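Nitroalkane oxidase (Podospora anserina, PDB 3MKH) catalyses the FAD-dependent oxidation of primary and secondary nitroalkanes to aldehydes or ketones, consuming oxygen and releasing nitrite and hydrogen peroxide. Local coordinates at residues 372-377 and 383-388; 283-288 and 361-366; 287-292 and 315-320. All blocks are in the same frame, centred on the assembly; numbering follows the deposited sequence.

Contact 1 (372-377 and 383-388); sequences NAVGIS and RPFSDL. With FAD (flavin-adenine dinucleotide), chain H.
The phenyl ring of Phe385 takes methyl CG2 of Val374 over one face, displaced toward the rim, while CG of Pro384 sits above the centre of the opposite face. Val374 CG2 lies 4.0 Å from the centroid of the Phe385 ring and 24° off its normal, a CH-pi contact; with its CG1 anti to the backbone N (chi1 170°), Val374 turns both methyls to the ring. The second flat group, the guanidinium of Arg383, is met obliquely by CB of Ser377, 3.7 Å from NE, and the extended arginine chain brings CD to 3.4 Å from the carbonyl O of Ser377. On the far side of 372-377 lies FAD. Ala373 O accepts a hydrogen bond from ribose hydroxyl O2B (2.7 Å), and Ile376 N gives one to phosphate oxygen O2P at 3.0 Å, with an N-H...O angle of 162°. Gly375 is the first residue to leave helical angles, with positive phi; a CB here would be jammed against the carbonyl O of Val374 and would strike O2P. Ile376 sets CG1 and CD1 against the flavin's dimethylbenzene end, with CG2 beside the ribityl chain; an alanine here would lack CG1, CG2 and CD1 and would probably open a gap beside C8M and C9. On this side, then, backbone groups bind ribose and phosphate, while Val374 packs the same segment on helix 385-392.

Contact 2 (283-288 and 361-366); sequences GLMRAA and EAAVKA
Ala362 meets the end of Met285: its CB lies 3.8 Å from the methionine methyl CE, and the same methyl rests 3.8 Å from the carbonyl O of Ala362. The sulfur reaches the junction to the next residue, with Met285 SD 3.8 Å from Ala363 N. At Ala363 the two backbones come nearest, its CA and that of Met285 being 5.4 Å apart, and Met285 CG touches Ala363 CA at 3.6 Å. Such closeness suits alanine, whose single methyl lets a neighbouring side chain lie directly on the helix backbone; CB of Ala363 also faces Leu395. Val364 points away from helix 262-298 and packs on Thr368 of a second subunit, and Lys365 turns outward to a salt bridge with Asp369. One turn after Ala362, Ala366 points back toward the contact, and its CB closes on Met285 CG at 4.0 Å. Met285 therefore lies across three alanines. Its CG is anti to the carbonyl carbon (chi1 -66°) and the chain runs on extended to SD, then bends at chi3 (73°), which lays CE against Ala362. An unbranched thioether suits this place because its successive atoms CG, SD and CE can each touch a different part of the alanine-lined helix. Met285 also touches Gln323, Thr324 and Ala327 of helix 311-340, so it lies where three helices meet. The axes of segments 283-288 and 361-366 approach to 8.9 Å and run nearly parallel, 17° apart. This close, alanine-lined packing of aligned helices belongs to the C-terminal helical bundle of the acyl-CoA dehydrogenase fold.

Contact 3 (287-292 and 315-320); sequences AAFDAA and DLLSGV
Phe289 and Leu317 dominate this antiparallel helix pair of the C-terminal helical bundle of the acyl-CoA dehydrogenase fold, each burying 74 Å² against the opposite segment. The axes of 287-292 and 315-320 are 151° apart in direction and 10.1 Å apart at closest approach, a spacing bridged by Phe289 and Leu317. The CB of Phe289 does not aim at the other helix; with CG anti to the backbone N (chi1 177°) the ring swings across to Leu317, the two side chains crossing at about a right angle. Ring atom CD1 of Phe289 comes 3.6 Å from Leu317 CD2. Leu317 CD2 also meets Ala292 CB at 3.8 Å, one helical turn beyond Phe289; the small alanine gives the branched leucine a seat between the two. Val320, one turn after Leu317, sends CG1 to Phe289 CB at 4.1 Å, and packs on Ala366 of helix 345-374 as well. The same aromatic ring takes part in the assembly: Trp422 of a third subunit meets it with planes at about 70°, and Tyr419 of that subunit packs on it. At the ring's edge, close to its plane, the backbone carbonyl O of Leu317 lies 3.5 Å from Phe289 CE1.

All three contacts are largely buried; contacts 2 and 3 join helix to helix, while contact 1 also joins the turn after helix 345-374 to the loop before helix 385-392. Contacts 2 and 3 both use helix 262-298 and overlap at Ala287 and Ala288; in contact 2 it meets a nearly parallel helix, in contact 3 an antiparallel one. They touch where Ala366 CB lies 3.9 Å from Val320 CG1, and Phe385 of contact 1 reaches contact 3 through Ala291. The chemistry follows position: contact 2, nearest the chain centre, is methionine on alanines; contact 3 is aromatic and aliphatic, with a subunit interface beside it; contact 1 adds the polar backbone grip on FAD, completed by another subunit.

Contact 1 (372-377 and 383-388)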
# COMPACT_ATOMS: atom_id res chain seq x y z
N ASN A 372 6.65 0.15 -13.96
CA ASN A 372 5.33 -0.22 -14.47
C ASN A 372 4.79 0.76 -15.52
O ASN A 372 4.14 0.36 -16.49
CB ASN A 372 4.35 -0.41 -13.31
CG ASN A 372 4.65 -1.67 -12.52
OD1 ASN A 372 5.25 -2.59 -13.06
ND2 ASN A 372 4.29 -1.70 -11.24
N ALA A 373 5.07 2.05 -15.32
CA ALA A 373 4.57 3.08 -16.23
C ALA A 373 5.29 3.03 -17.57
O ALA A 373 4.68 3.12 -18.63
CB ALA A 373 4.74 4.46 -15.58
N VAL A 374 6.61 2.86 -17.51
CA VAL A 374 7.43 2.77 -18.72
C VAL A 374 7.19 1.46 -19.48
O VAL A 374 7.21 1.44 -20.72
CB VAL A 374 8.94 2.94 -18.37
CG1 VAL A 374 9.82 2.61 -19.59
CG2 VAL A 374 9.18 4.38 -17.89
N GLY A 375 6.91 0.38 -18.75
CA GLY A 375 6.57 -0.88 -19.37
C GLY A 375 7.79 -1.74 -19.63
O GLY A 375 8.81 -1.61 -18.95
N ILE A 376 7.70 -2.60 -20.63
CA ILE A 376 8.72 -3.60 -20.86
C ILE A 376 10.09 -2.97 -21.13
O ILE A 376 11.12 -3.53 -20.77
CB ILE A 376 8.33 -4.54 -22.02
CG1 ILE A 376 9.24 -5.77 -22.03
CG2 ILE A 376 8.32 -3.81 -23.35
CD1 ILE A 376 9.07 -6.62 -20.79
N SER A 377 10.09 -1.80 -21.75
CA SER A 377 11.33 -1.06 -22.01
C SER A 377 12.17 -0.87 -20.74
O SER A 377 13.38 -0.73 -20.81
CB SER A 377 11.00 0.30 -22.63
OG SER A 377 10.31 0.14 -23.86
N ARG A 383 18.55 1.40 -20.56
CA ARG A 383 17.79 2.48 -19.94
C ARG A 383 18.11 2.49 -18.44
O ARG A 383 18.60 1.51 -17.91
CB ARG A 383 16.29 2.29 -20.22
CG ARG A 383 15.91 2.30 -21.71
CD ARG A 383 14.38 2.38 -21.90
NE ARG A 383 14.03 2.25 -23.31
CZ ARG A 383 13.92 3.28 -24.15
NH1 ARG A 383 14.12 4.52 -23.71
NH2 ARG A 383 13.60 3.07 -25.42
N PRO A 384 17.85 3.62 -17.75
CA PRO A 384 18.33 3.78 -16.37
C PRO A 384 17.45 3.16 -15.27
O PRO A 384 17.89 3.18 -14.12
CB PRO A 384 18.32 5.30 -16.18
CG PRO A 384 17.17 5.75 -17.04
CD PRO A 384 17.25 4.86 -18.27
N PHE A 385 16.27 2.64 -15.61
CA PHE A 385 15.28 2.29 -14.59
C PHE A 385 15.68 1.13 -13.69
O PHE A 385 15.41 1.16 -12.49
CB PHE A 385 13.90 2.07 -15.24
CG PHE A 385 13.46 3.24 -16.08
CD1 PHE A 385 12.96 4.38 -15.47
CD2 PHE A 385 13.60 3.22 -17.45
CE1 PHE A 385 12.58 5.48 -16.23
CE2 PHE A 385 13.23 4.32 -18.22
CZ PHE A 385 12.71 5.45 -17.60
N SER A 386 16.33 0.12 -14.25
CA SER A 386 16.77 -1.01 -13.43
C SER A 386 17.83 -0.57 -12.41
O SER A 386 17.75 -0.92 -11.23
CB SER A 386 17.32 -2.14 -14.32
OG SER A 386 17.80 -3.20 -13.53
N ASP A 387 18.81 0.20 -12.86
CA ASP A 387 19.85 0.69 -11.97
C ASP A 387 19.27 1.58 -10.88
O ASP A 387 19.74 1.54 -9.74
CB ASP A 387 20.92 1.47 -12.74
CG ASP A 387 21.86 0.56 -13.51
OD1 ASP A 387 21.82 -0.68 -13.31
OD2 ASP A 387 22.65 1.11 -14.32
N LEU A 388 18.26 2.39 -11.23
CA LEU A 388 17.61 3.23 -10.21
C LEU A 388 16.99 2.37 -9.10
O LEU A 388 17.22 2.61 -7.93
CB LEU A 388 16.55 4.15 -10.83
CG LEU A 388 17.16 5.38 -11.51
CD1 LEU A 388 16.18 5.97 -12.50
CD2 LEU A 388 17.55 6.39 -10.45
PA FAD H . 4.13 -0.99 -24.47
O1A FAD H . 3.46 -0.70 -25.73
O2A FAD H . 5.59 -1.11 -24.45
O5B FAD H . 3.64 0.12 -23.38
C5B FAD H . 4.51 0.53 -22.31
C4B FAD H . 3.81 1.41 -21.25
O4B FAD H . 3.15 2.52 -21.91
C3B FAD H . 2.70 0.65 -20.52
O3B FAD H . 3.23 0.03 -19.34
C2B FAD H . 1.71 1.75 -20.14
O2B FAD H . 2.07 2.35 -18.90
C1B FAD H . 1.87 2.79 -21.25
N9A FAD H . 0.73 2.71 -22.22
C8A FAD H . 0.83 2.52 -23.53
N7A FAD H . -0.39 2.51 -24.07
C5A FAD H . -1.27 2.70 -23.10
C6A FAD H . -2.66 2.78 -23.06
N6A FAD H . -3.40 2.66 -24.17
N1A FAD H . -3.26 2.98 -21.89
C2A FAD H . -2.55 3.11 -20.78
N3A FAD H . -1.23 3.03 -20.78
C4A FAD H . -0.56 2.83 -21.92
N1 FAD H . 6.86 -10.39 -26.54
C2 FAD H . 6.44 -11.31 -27.50
O2 FAD H . 5.88 -10.91 -28.51
N3 FAD H . 6.66 -12.67 -27.30
C4 FAD H . 7.31 -13.12 -26.15
O4 FAD H . 7.50 -14.32 -25.98
C4X FAD H . 7.72 -12.20 -25.20
N5 FAD H . 8.37 -12.62 -24.03
C5X FAD H . 9.09 -11.69 -23.29
C6 FAD H . 10.02 -12.12 -22.35
C7 FAD H . 10.74 -11.19 -21.61
C7M FAD H . 11.77 -11.66 -20.58
C8 FAD H . 10.52 -9.84 -21.80
C8M FAD H . 11.31 -8.81 -20.99
C9 FAD H . 9.59 -9.41 -22.74
C9A FAD H . 8.87 -10.34 -23.48
N10 FAD H . 7.93 -9.92 -24.43
C10 FAD H . 7.50 -10.84 -25.39
C1' FAD H . 7.39 -8.54 -24.43
C2' FAD H . 6.30 -8.39 -23.36
O2' FAD H . 5.24 -9.30 -23.62
C3' FAD H . 5.76 -6.95 -23.26
O3' FAD H . 4.75 -6.90 -22.25
C4' FAD H . 5.17 -6.42 -24.57
O4' FAD H . 6.21 -5.96 -25.42
C5' FAD H . 4.25 -5.23 -24.28
O5' FAD H . 4.91 -4.27 -23.44
P FAD H . 4.08 -3.15 -22.67
O1P FAD H . 2.97 -3.80 -21.95
O2P FAD H . 5.02 -2.30 -21.93
O3P FAD H . 3.47 -2.32 -23.89

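Contact 2 (283-288 and 361-366)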
# COMPACT_ATOMS: atom_id res chain seq x y z
N GLY A 283 16.69 12.38 -4.38
CA GLY A 283 17.48 12.42 -5.61
C GLY A 283 17.13 11.29 -6.56
O GLY A 283 17.01 11.49 -7.77
N LEU A 284 16.99 10.07 -6.04
CA LEU A 284 16.62 8.95 -6.90
C LEU A 284 15.20 9.12 -7.43
O LEU A 284 14.92 8.76 -8.57
CB LEU A 284 16.72 7.62 -6.16
CG LEU A 284 18.09 7.17 -5.69
CD1 LEU A 284 17.96 5.83 -4.95
CD2 LEU A 284 19.06 7.06 -6.88
N MET A 285 14.30 9.65 -6.60
CA MET A 285 12.91 9.85 -7.02
C MET A 285 12.84 10.87 -8.14
O MET A 285 12.17 10.65 -9.15
CB MET A 285 12.05 10.27 -5.83
CG MET A 285 11.94 9.17 -4.77
SD MET A 285 11.13 9.67 -3.23
CE MET A 285 9.43 9.78 -3.79
N ARG A 286 13.55 11.97 -7.95
CA ARG A 286 13.69 12.98 -9.00
C ARG A 286 14.24 12.36 -10.28
O ARG A 286 13.70 12.56 -11.37
CB ARG A 286 14.60 14.13 -8.51
CG ARG A 286 15.05 15.05 -9.62
CD ARG A 286 15.09 16.50 -9.15
NE ARG A 286 16.18 16.84 -8.23
CZ ARG A 286 17.42 17.11 -8.62
NH1 ARG A 286 17.75 17.01 -9.91
NH2 ARG A 286 18.34 17.46 -7.73
N ALA A 287 15.31 11.58 -10.17
CA ALA A 287 15.89 10.95 -11.36
C ALA A 287 14.89 10.00 -12.04
O ALA A 287 14.80 9.97 -13.26
CB ALA A 287 17.19 10.20 -11.03
N ALA A 288 14.16 9.22 -11.26
CA ALA A 288 13.20 8.28 -11.82
C ALA A 288 12.06 9.03 -12.51
O ALA A 288 11.67 8.70 -13.64
CB ALA A 288 12.67 7.34 -10.74
N GLU A 361 11.86 4.45 1.67
CA GLU A 361 10.83 3.53 1.20
C GLU A 361 10.06 4.12 0.03
O GLU A 361 9.69 3.41 -0.92
CB GLU A 361 9.91 3.11 2.37
CG GLU A 361 10.67 2.18 3.32
CD GLU A 361 9.88 1.77 4.56
OE1 GLU A 361 8.65 1.98 4.61
OE2 GLU A 361 10.52 1.22 5.49
N ALA A 362 9.86 5.43 0.06
CA ALA A 362 9.24 6.12 -1.07
C ALA A 362 10.08 6.05 -2.35
O ALA A 362 9.53 6.00 -3.45
CB ALA A 362 8.93 7.57 -0.72
N ALA A 363 11.41 6.05 -2.23
CA ALA A 363 12.28 5.84 -3.40
C ALA A 363 12.09 4.46 -4.06
O ALA A 363 12.00 4.35 -5.30
CB ALA A 363 13.76 6.08 -3.02
N VAL A 364 12.05 3.41 -3.25
CA VAL A 364 11.82 2.07 -3.79
C VAL A 364 10.46 1.99 -4.51
O VAL A 364 10.37 1.52 -5.64
CB VAL A 364 11.91 0.99 -2.68
CG1 VAL A 364 11.63 -0.41 -3.24
CG2 VAL A 364 13.30 1.05 -2.00
N LYS A 365 9.41 2.48 -3.85
CA LYS A 365 8.07 2.54 -4.45
C LYS A 365 8.01 3.38 -5.75
O LYS A 365 7.36 2.99 -6.70
CB LYS A 365 7.06 3.05 -3.40
CG LYS A 365 5.65 3.37 -3.89
CD LYS A 365 5.00 2.19 -4.62
CE LYS A 365 3.46 2.34 -4.68
NZ LYS A 365 2.97 3.75 -4.95
N ALA A 366 8.72 4.51 -5.78
CA ALA A 366 8.79 5.32 -6.98
C ALA A 366 9.45 4.58 -8.13
O ALA A 366 9.02 4.70 -9.28
CB ALA A 366 9.56 6.61 -6.71

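Contact 3 (287-292 and 315-320)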
# COMPACT_ATOMS: atom_id res chain seq x y z
N ALA A 287 15.31 11.58 -10.17
CA ALA A 287 15.89 10.95 -11.36
C ALA A 287 14.89 10.00 -12.04
O ALA A 287 14.80 9.97 -13.26
CB ALA A 287 17.19 10.20 -11.03
N ALA A 288 14.16 9.22 -11.26
CA ALA A 288 13.20 8.28 -11.82
C ALA A 288 12.06 9.03 -12.51
O ALA A 288 11.67 8.70 -13.64
CB ALA A 288 12.67 7.34 -10.74
N PHE A 289 11.55 10.05 -11.83
CA PHE A 289 10.49 10.88 -12.42
C PHE A 289 10.97 11.52 -13.72
O PHE A 289 10.28 11.47 -14.74
CB PHE A 289 10.04 11.96 -11.44
CG PHE A 289 9.01 12.89 -12.03
CD1 PHE A 289 7.65 12.59 -11.93
CD2 PHE A 289 9.39 14.03 -12.70
CE1 PHE A 289 6.69 13.44 -12.49
CE2 PHE A 289 8.45 14.88 -13.26
CZ PHE A 289 7.10 14.58 -13.15
N ASP A 290 12.15 12.14 -13.70
CA ASP A 290 12.69 12.79 -14.89
C ASP A 290 12.88 11.85 -16.06
O ASP A 290 12.58 12.20 -17.20
CB ASP A 290 14.03 13.45 -14.57
CG ASP A 290 13.89 14.75 -13.75
OD1 ASP A 290 12.75 15.22 -13.54
OD2 ASP A 290 14.92 15.28 -13.33
N ALA A 291 13.42 10.66 -15.79
CA ALA A 291 13.66 9.69 -16.86
C ALA A 291 12.35 9.17 -17.48
O ALA A 291 12.25 8.98 -18.69
CB ALA A 291 14.53 8.54 -16.36
N ALA A 292 11.34 8.94 -16.64
CA ALA A 292 10.03 8.51 -17.13
C ALA A 292 9.31 9.60 -17.93
O ALA A 292 8.69 9.33 -18.97
CB ALA A 292 9.15 8.02 -15.97
N ASP A 315 -1.26 8.92 -14.13
CA ASP A 315 -1.52 8.78 -12.70
C ASP A 315 -0.33 8.18 -11.95
O ASP A 315 -0.05 8.55 -10.82
CB ASP A 315 -2.81 7.99 -12.45
CG ASP A 315 -4.05 8.87 -12.59
OD1 ASP A 315 -3.96 9.95 -13.24
OD2 ASP A 315 -5.12 8.49 -12.04
N LEU A 316 0.37 7.26 -12.60
CA LEU A 316 1.60 6.71 -12.04
C LEU A 316 2.65 7.81 -11.88
O LEU A 316 3.28 7.93 -10.83
CB LEU A 316 2.13 5.58 -12.93
CG LEU A 316 2.16 4.08 -12.55
CD1 LEU A 316 1.56 3.72 -11.20
CD2 LEU A 316 1.58 3.22 -13.66
N LEU A 317 2.86 8.62 -12.92
CA LEU A 317 3.87 9.68 -12.82
C LEU A 317 3.52 10.76 -11.79
O LEU A 317 4.39 11.20 -11.03
CB LEU A 317 4.11 10.34 -14.16
CG LEU A 317 5.33 9.84 -14.92
CD1 LEU A 317 5.57 10.71 -16.14
CD2 LEU A 317 6.53 9.86 -14.00
N SER A 318 2.27 11.22 -11.78
CA SER A 318 1.91 12.26 -10.82
C SER A 318 2.00 11.71 -9.40
O SER A 318 2.38 12.43 -8.47
CB SER A 318 0.53 12.87 -11.14
OG SER A 318 -0.51 11.93 -10.96
N GLY A 319 1.70 10.43 -9.23
CA GLY A 319 1.88 9.79 -7.93
C GLY A 319 3.33 9.87 -7.47
O GLY A 319 3.61 10.23 -6.33
N VAL A 320 4.26 9.53 -8.35
CA VAL A 320 5.67 9.68 -8.03
C VAL A 320 6.03 11.14 -7.72
O VAL A 320 6.75 11.41 -6.78
CB VAL A 320 6.57 9.16 -9.17
CG1 VAL A 320 8.03 9.51 -8.87
CG2 VAL A 320 6.40 7.64 -9.34